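Local atomic coordinates of N-acetylglucosaminidase (Paenibacillus barengoltzii, PDB entry 6INX), a protein that probably hydrolyses beta-linked N-acetylglucosamine residues in glycan chains, as a glycoside hydrolase of family 18 with a TIM-barrel catalytic fold. Residues A[233-245]-A[255-268]. Numbering follows the deposited sequence.
Sequences GAAFYSRMWKDVP and SPGSGGYGPDFTEL
Arg239 and Tyr261 face each other in a non-hydrogen-bonded pair of antiparallel strands 237-241 and 260-264. The guanidinium lies over one face of the phenol ring, a cation-pi contact with CZ of Arg239 4.0 Å from the Tyr261 ring centroid and the two planes 31° apart. The arginine chain bends at chi2 (-78°), setting NH2 over the ring, offset toward its rim, while NH1 of Arg239 donates to O of Gly259 (2.8 Å) in the guanidinium plane. NE forms a salt bridge with Asp186, whose OD1 is also hydrogen-bonded to the hydroxyl of Tyr237. CE2 of Tyr237 comes to the edge of the Tyr261 ring, 3.6 Å from its CE1, the ring planes at 62°, and a water joins the two hydroxyls, weakly on the Tyr237 side.

Backbone bonds run from Met240 N to Gly260 O and from Gly262 N to Ser238 O, while a beta bulge shifts the register between Tyr237 and Arg239. At the bulge, Pro263 O takes two donors from Ser238, N and OG; the hydroxyl OG, 2.8 Å from that oxygen, uses an in-plane lone pair. Asp264 then N-caps helix 265-272, its OD1 accepting from Glu267 N.

At the other end, CA of Gly259 sits over the indole face of Trp241, 3.4 Å from the centroid of the five-membered ring in a CH-pi contact, while the indole NH bonds to Gln192 O. Ser255 OG donates to Lys242 O (2.6 Å) and accepts from Gly257 N in an ST turn; a water links this hydroxyl to Lys242 N and Ser258 O.

These strands belong to the antiparallel sheet inserted after barrel strand 230-235, the small alpha+beta domain of many family 18 enzymes. Contacts through its face, NH1 and NE restrain the rotation of Arg239, and Asp186 ties it to Tyr237, so one network sets both ring contacts.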
loop_
_atom_site.group_PDB
_atom_site.type_symbol
_atom_site.label_atom_id
_atom_site.label_comp_id
_atom_site.label_asym_id
_atom_site.label_seq_id
_atom_site.Cartn_x
_atom_site.Cartn_y
_atom_site.Cartn_z
ATOM N N GLY A 233 1.278 -10.786 15.604
ATOM C CA GLY A 233 2.558 -10.216 16.001
ATOM C C GLY A 233 2.442 -8.963 16.847
ATOM O O GLY A 233 1.600 -8.092 16.581
ATOM N N ALA A 234 3.326 -8.867 17.843
ATOM C CA ALA A 234 3.535 -7.688 18.668
ATOM C C ALA A 234 4.989 -7.266 18.559
ATOM O O ALA A 234 5.891 -8.100 18.429
ATOM C CB ALA A 234 3.226 -7.965 20.149
ATOM N N ALA A 235 5.219 -5.964 18.627
ATOM C CA ALA A 235 6.543 -5.401 18.437
ATOM C C ALA A 235 6.995 -4.753 19.734
ATOM O O ALA A 235 6.279 -3.921 20.295
ATOM C CB ALA A 235 6.530 -4.359 17.320
ATOM N N PHE A 236 8.190 -5.121 20.192
ATOM C CA PHE A 236 8.812 -4.490 21.353
ATOM C C PHE A 236 9.698 -3.304 20.968
ATOM O O PHE A 236 10.648 -2.972 21.692
ATOM C CB PHE A 236 9.617 -5.523 22.154
ATOM C CG PHE A 236 8.787 -6.552 22.889
ATOM C CD1 PHE A 236 7.418 -6.673 22.713
ATOM C CD2 PHE A 236 9.418 -7.434 23.760
ATOM C CE1 PHE A 236 6.690 -7.638 23.411
ATOM C CE2 PHE A 236 8.695 -8.393 24.456
ATOM C CZ PHE A 236 7.347 -8.501 24.278
ATOM N N TYR A 237 9.398 -2.640 19.851
ATOM C CA TYR A 237 10.223 -1.549 19.336
ATOM C C TYR A 237 9.330 -0.680 18.460
ATOM O O TYR A 237 8.208 -1.063 18.109
ATOM C CB TYR A 237 11.408 -2.085 18.508
ATOM C CG TYR A 237 10.894 -2.746 17.258
ATOM C CD1 TYR A 237 10.441 -4.053 17.290
ATOM C CD2 TYR A 237 10.773 -2.034 16.061
ATOM C CE1 TYR A 237 9.900 -4.660 16.171
ATOM C CE2 TYR A 237 10.246 -2.634 14.935
ATOM C CZ TYR A 237 9.809 -3.941 15.002
ATOM O OH TYR A 237 9.265 -4.530 13.897
ATOM N N SER A 238 9.864 0.472 18.067
ATOM C CA SER A 238 9.101 1.471 17.334
ATOM C C SER A 238 9.570 1.630 15.892
ATOM O O SER A 238 10.675 1.245 15.514
ATOM C CB SER A 238 9.185 2.829 18.040
ATOM O OG SER A 238 10.495 3.375 17.996
ATOM N N ARG A 239 8.697 2.241 15.090
ATOM C CA ARG A 239 9.057 2.814 13.801
ATOM C C ARG A 239 8.897 4.323 13.914
ATOM O O ARG A 239 8.041 4.809 14.655
ATOM C CB ARG A 239 8.139 2.278 12.689
ATOM C CG ARG A 239 8.502 0.869 12.192
ATOM C CD ARG A 239 9.686 0.913 11.247
ATOM N NE ARG A 239 10.189 -0.424 10.951
ATOM C CZ ARG A 239 11.134 -0.680 10.056
ATOM N NH1 ARG A 239 11.676 0.302 9.343
ATOM N NH2 ARG A 239 11.537 -1.928 9.873
ATOM N N MET A 240 9.747 5.070 13.208
ATOM C CA MET A 240 9.861 6.501 13.459
ATOM C C MET A 240 10.053 7.266 12.161
ATOM O O MET A 240 10.827 6.853 11.298
ATOM C CB MET A 240 11.057 6.763 14.384
ATOM C CG MET A 240 11.330 8.230 14.665
ATOM S SD MET A 240 12.662 8.443 15.879
ATOM C CE MET A 240 14.059 7.855 14.938
ATOM N N TRP A 241 9.330 8.378 12.025
ATOM C CA TRP A 241 9.486 9.279 10.895
ATOM C C TRP A 241 9.953 10.642 11.396
ATOM O O TRP A 241 9.521 11.109 12.458
ATOM C CB TRP A 241 8.157 9.470 10.153
ATOM C CG TRP A 241 7.677 8.299 9.337
ATOM C CD1 TRP A 241 7.755 8.168 7.980
ATOM C CD2 TRP A 241 7.017 7.125 9.821
ATOM N NE1 TRP A 241 7.179 6.978 7.583
ATOM C CE2 TRP A 241 6.713 6.322 8.695
ATOM C CE3 TRP A 241 6.653 6.670 11.096
ATOM C CZ2 TRP A 241 6.076 5.086 8.808
ATOM C CZ3 TRP A 241 6.004 5.453 11.207
ATOM C CH2 TRP A 241 5.727 4.669 10.068
ATOM N N LYS A 242 10.800 11.296 10.604
ATOM C CA LYS A 242 11.417 12.552 10.995
ATOM C C LYS A 242 10.892 13.720 10.168
ATOM O O LYS A 242 10.478 13.556 9.017
ATOM C CB LYS A 242 12.932 12.470 10.831
ATOM C CG LYS A 242 13.570 11.349 11.655
ATOM C CD LYS A 242 15.063 11.257 11.381
ATOM C CE LYS A 242 15.695 10.158 12.228
ATOM N NZ LYS A 242 17.158 10.005 11.966
ATOM N N ASP A 243 10.920 14.906 10.783
ATOM C CA ASP A 243 10.634 16.161 10.088
ATOM C C ASP A 243 9.236 16.164 9.474
ATOM O O ASP A 243 9.041 16.492 8.300
ATOM C CB ASP A 243 11.727 16.475 9.071
ATOM C CG ASP A 243 13.093 16.568 9.721
ATOM O OD1 ASP A 243 13.213 17.303 10.726
ATOM O OD2 ASP A 243 14.019 15.889 9.247
ATOM N N VAL A 244 8.254 15.807 10.292
ATOM C CA VAL A 244 6.878 15.742 9.807
ATOM C C VAL A 244 6.114 16.985 10.245
ATOM O O VAL A 244 6.372 17.527 11.331
ATOM C CB VAL A 244 6.171 14.440 10.216
ATOM C CG1 VAL A 244 7.087 13.241 10.027
ATOM C CG2 VAL A 244 5.713 14.507 11.616
ATOM N N PRO A 245 5.207 17.490 9.413
ATOM C CA PRO A 245 4.446 18.689 9.778
ATOM C C PRO A 245 3.668 18.500 11.072
ATOM O O PRO A 245 3.141 17.422 11.362
ATOM C CB PRO A 245 3.493 18.866 8.588
ATOM C CG PRO A 245 4.194 18.206 7.453
ATOM C CD PRO A 245 4.946 17.051 8.034
ATOM N N SER A 255 6.623 12.735 5.625
ATOM C CA SER A 255 8.013 12.951 5.973
ATOM C C SER A 255 8.855 13.005 4.703
ATOM O O SER A 255 8.481 12.424 3.680
ATOM C CB SER A 255 8.503 11.769 6.817
ATOM O OG SER A 255 9.886 11.886 7.108
ATOM N N PRO A 256 10.002 13.689 4.727
ATOM C CA PRO A 256 10.944 13.580 3.599
ATOM C C PRO A 256 11.543 12.192 3.445
ATOM O O PRO A 256 12.026 11.857 2.358
ATOM C CB PRO A 256 12.038 14.604 3.943
ATOM C CG PRO A 256 11.438 15.493 4.973
ATOM C CD PRO A 256 10.453 14.661 5.740
ATOM N N GLY A 257 11.537 11.381 4.504
ATOM C CA GLY A 257 12.132 10.063 4.469
ATOM C C GLY A 257 11.144 9.014 4.950
ATOM O O GLY A 257 10.045 9.331 5.403
ATOM N N SER A 258 11.589 7.764 4.881
ATOM C CA SER A 258 10.713 6.661 5.256
ATOM C C SER A 258 10.735 6.446 6.770
ATOM O O SER A 258 11.419 7.145 7.523
ATOM C CB SER A 258 11.111 5.396 4.507
ATOM O OG SER A 258 12.424 5.014 4.854
ATOM N N GLY A 259 9.943 5.480 7.230
ATOM C CA GLY A 259 9.863 5.165 8.639
ATOM C C GLY A 259 10.913 4.151 9.035
ATOM O O GLY A 259 10.708 2.946 8.907
ATOM N N GLY A 260 12.058 4.640 9.486
ATOM C CA GLY A 260 13.112 3.760 9.927
ATOM C C GLY A 260 12.832 3.237 11.312
ATOM O O GLY A 260 11.822 3.538 11.942
ATOM N N TYR A 261 13.751 2.415 11.801
ATOM C CA TYR A 261 13.614 1.959 13.174
ATOM C C TYR A 261 13.710 3.140 14.126
ATOM O O TYR A 261 14.540 4.038 13.958
ATOM C CB TYR A 261 14.716 0.959 13.517
ATOM C CG TYR A 261 14.484 -0.407 12.938
ATOM C CD1 TYR A 261 13.427 -1.202 13.366
ATOM C CD2 TYR A 261 15.326 -0.908 11.954
ATOM C CE1 TYR A 261 13.222 -2.456 12.833
ATOM C CE2 TYR A 261 15.128 -2.153 11.416
ATOM C CZ TYR A 261 14.078 -2.928 11.856
ATOM O OH TYR A 261 13.884 -4.176 11.317
ATOM N N GLY A 262 12.849 3.135 15.130
ATOM C CA GLY A 262 12.948 4.075 16.210
ATOM C C GLY A 262 13.521 3.388 17.428
ATOM O O GLY A 262 14.073 2.283 17.359
ATOM N N PRO A 263 13.389 4.033 18.578
ATOM C CA PRO A 263 13.888 3.430 19.817
ATOM C C PRO A 263 13.173 2.122 20.135
ATOM O O PRO A 263 12.001 1.926 19.807
ATOM C CB PRO A 263 13.580 4.500 20.873
ATOM C CG PRO A 263 13.443 5.789 20.088
ATOM C CD PRO A 263 12.861 5.395 18.775
ATOM N N ASP A 264 13.895 1.207 20.783
ATOM C CA ASP A 264 13.215 0.041 21.329
ATOM C C ASP A 264 12.393 0.437 22.551
ATOM O O ASP A 264 12.453 1.574 23.032
ATOM C CB ASP A 264 14.186 -1.113 21.611
ATOM C CG ASP A 264 15.214 -0.803 22.689
ATOM O OD1 ASP A 264 15.068 0.171 23.452
ATOM O OD2 ASP A 264 16.196 -1.573 22.778
ATOM N N PHE A 265 11.602 -0.508 23.059
ATOM C CA PHE A 265 10.719 -0.153 24.165
ATOM C C PHE A 265 11.502 0.290 25.399
ATOM O O PHE A 265 11.062 1.189 26.120
ATOM C CB PHE A 265 9.729 -1.267 24.498
ATOM C CG PHE A 265 8.673 -0.834 25.471
ATOM C CD1 PHE A 265 7.598 -0.077 25.045
ATOM C CD2 PHE A 265 8.783 -1.136 26.817
ATOM C CE1 PHE A 265 6.628 0.348 25.930
ATOM C CE2 PHE A 265 7.811 -0.715 27.716
ATOM C CZ PHE A 265 6.734 0.029 27.267
ATOM N N THR A 266 12.652 -0.338 25.668
ATOM C CA THR A 266 13.511 0.130 26.760
ATOM C C THR A 266 13.775 1.627 26.649
ATOM O O THR A 266 13.583 2.383 27.611
ATOM C CB THR A 266 14.847 -0.613 26.722
ATOM O OG1 THR A 266 14.612 -2.022 26.701
ATOM C CG2 THR A 266 15.698 -0.241 27.947
ATOM N N GLU A 267 14.208 2.066 25.465
ATOM C CA GLU A 267 14.563 3.464 25.251
ATOM C C GLU A 267 13.330 4.359 25.217
ATOM O O GLU A 267 13.384 5.506 25.674
ATOM C CB GLU A 267 15.348 3.593 23.948
ATOM C CG GLU A 267 16.803 3.219 24.086
ATOM C CD GLU A 267 17.427 3.841 25.311
ATOM O OE1 GLU A 267 17.747 3.101 26.269
ATOM O OE2 GLU A 267 17.578 5.081 25.319
ATOM N N LEU A 268 12.213 3.863 24.674
ATOM C CA LEU A 268 10.976 4.642 24.692
ATOM C C LEU A 268 10.538 4.927 26.122
ATOM O O LEU A 268 10.169 6.060 26.464
ATOM C CB LEU A 268 9.873 3.883 23.959
ATOM C CG LEU A 268 9.976 3.772 22.443
ATOM C CD1 LEU A 268 8.915 2.803 21.945
ATOM C CD2 LEU A 268 9.821 5.139 21.787
HETATM O O HOH W 1 11.899 -5.582 12.130
HETATM O O HOH W 2 11.485 9.852 8.148
#